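Local coordinates for dihydrodipicolinate reductase N-terminus domain-containing protein (Mycobacterium smegmatis, PDB 6IAQ) that probably acts as an NADP-dependent amine dehydrogenase, catalysing the asymmetric reductive amination of ketones to amines, at residues N19-V22 with A23-L27. Sequence-based numbering, arbitrary orientation.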
loop_
_atom_site.group_PDB
_atom_site.type_symbol
_atom_site.label_atom_id
_atom_site.label_comp_id
_atom_site.label_asym_id
_atom_site.label_seq_id
_atom_site.Cartn_x
_atom_site.Cartn_y
_atom_site.Cartn_z
ATOM N N ASN A 19 20.798 -0.471 14.347
ATOM C CA ASN A 19 21.313 -1.861 14.160
ATOM C C ASN A 19 21.202 -2.654 15.456
ATOM O O ASN A 19 21.103 -3.889 15.358
ATOM C CB ASN A 19 22.684 -1.939 13.504
ATOM C CG ASN A 19 22.572 -2.178 12.016
ATOM O OD1 ASN A 19 21.467 -2.422 11.517
ATOM N ND2 ASN A 19 23.686 -2.106 11.294
ATOM N N SER A 20 21.136 -2.007 16.619
ATOM C CA SER A 20 20.887 -2.733 17.882
ATOM C C SER A 20 19.507 -3.393 17.802
ATOM O O SER A 20 19.392 -4.566 18.160
ATOM C CB SER A 20 21.035 -1.848 19.091
ATOM O OG SER A 20 22.383 -1.368 19.170
ATOM N N ILE A 21 18.500 -2.673 17.309
ATOM C CA ILE A 21 17.111 -3.212 17.181
ATOM C C ILE A 21 17.127 -4.272 16.074
ATOM O O ILE A 21 16.539 -5.362 16.257
ATOM C CB ILE A 21 16.105 -2.079 16.887
ATOM C CG1 ILE A 21 16.111 -1.026 17.994
ATOM C CG2 ILE A 21 14.713 -2.651 16.673
ATOM C CD1 ILE A 21 15.371 0.260 17.657
ATOM N N VAL A 22 17.736 -3.949 14.954
ATOM C CA VAL A 22 17.780 -4.825 13.760
ATOM C C VAL A 22 18.398 -6.179 14.135
ATOM O O VAL A 22 17.848 -7.218 13.713
ATOM C CB VAL A 22 18.537 -4.142 12.625
ATOM C CG1 VAL A 22 18.907 -5.133 11.535
ATOM C CG2 VAL A 22 17.737 -2.966 12.064
ATOM N N ALA A 23 19.493 -6.166 14.900
ATOM C CA ALA A 23 20.238 -7.388 15.268
ATOM C C ALA A 23 19.279 -8.376 15.937
ATOM O O ALA A 23 19.238 -9.543 15.510
ATOM C CB ALA A 23 21.428 -7.034 16.130
ATOM N N GLY A 24 18.487 -7.920 16.904
ATOM C CA GLY A 24 17.523 -8.743 17.648
ATOM C C GLY A 24 16.456 -9.309 16.719
ATOM O O GLY A 24 16.079 -10.497 16.898
ATOM N N MET A 25 15.987 -8.510 15.750
ATOM C CA MET A 25 14.977 -8.967 14.764
ATOM C C MET A 25 15.626 -10.014 13.844
ATOM O O MET A 25 14.952 -10.977 13.516
ATOM C CB MET A 25 14.436 -7.813 13.915
ATOM C CG MET A 25 13.588 -6.820 14.687
ATOM S SD MET A 25 13.192 -5.368 13.685
ATOM C CE MET A 25 12.158 -4.503 14.854
ATOM N N LEU A 26 16.877 -9.834 13.425
ATOM C CA LEU A 26 17.586 -10.823 12.559
ATOM C C LEU A 26 17.590 -12.180 13.288
ATOM O O LEU A 26 17.214 -13.200 12.686
ATOM C CB LEU A 26 19.019 -10.377 12.258
ATOM C CG LEU A 26 19.196 -9.159 11.357
ATOM C CD1 LEU A 26 20.666 -8.761 11.279
ATOM C CD2 LEU A 26 18.647 -9.396 9.973
ATOM N N LEU A 27 17.952 -12.193 14.561
ATOM C CA LEU A 27 18.005 -13.436 15.376
ATOM C C LEU A 27 16.600 -14.061 15.454
ATOM O O LEU A 27 16.488 -15.263 15.203
ATOM C CB LEU A 27 18.575 -13.096 16.754
ATOM C CG LEU A 27 20.023 -12.605 16.746
ATOM C CD1 LEU A 27 20.441 -12.170 18.134
ATOM C CD2 LEU A 27 20.946 -13.692 16.240
#
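In helix 17-28, the first helix of the Rossmann domain, which links strands 9-13 and 32-37 in a beta-alpha-beta unit, Ile-21 meets Met-25 and Val-22 meets Leu-26, each one turn further along the chain. The pairs illustrate how a helix joins its turns through both backbone and side chains. Leu-26 N donates to Val-22 O at 2.8 Å, approaching nearly in line with the carbonyl, whereas the bond from Met-25 N to Ile-21 O is longer, at 3.2 Å, with the donor in the carbonyl plane. Two residues before the Ile-21 bond, Ala-23 N reaches Asn-19 O at 2.8 Å, tilted 30° out of the plane of the Asn-19 carbonyl, and the methyl of Ala-23 packs close against the same oxygen. Near the bound NADP, ND2 of buried Asn-19 donates to the carbonyls of Gly-14 and Val-79, tying the helix to neighbouring backbone.

Beyond the backbone, Ile-21 and Met-25 run alongside each other. Met-25 is extended beyond CG (chi3 177°), which carries its terminal methyl CE to 3.6 Å from the CG2 branch of Ile-21; the same side chain also packs on Thr-308 and on His-157 of the second subunit. Val-22 and Leu-26 instead slant across one another. With chi1 at 165°, Val-22 CG1 lies opposite the backbone N and comes within 4.0 Å of Leu-26 CD1, while Leu-26 CG rests 3.3 Å from Val-22 O. Val-22 is also met by Cys-307 and Met-310 of helix 302-312.

Main-chain bonds thus fix the turn, and the two apolar pairs add side-chain contact between its successive levels.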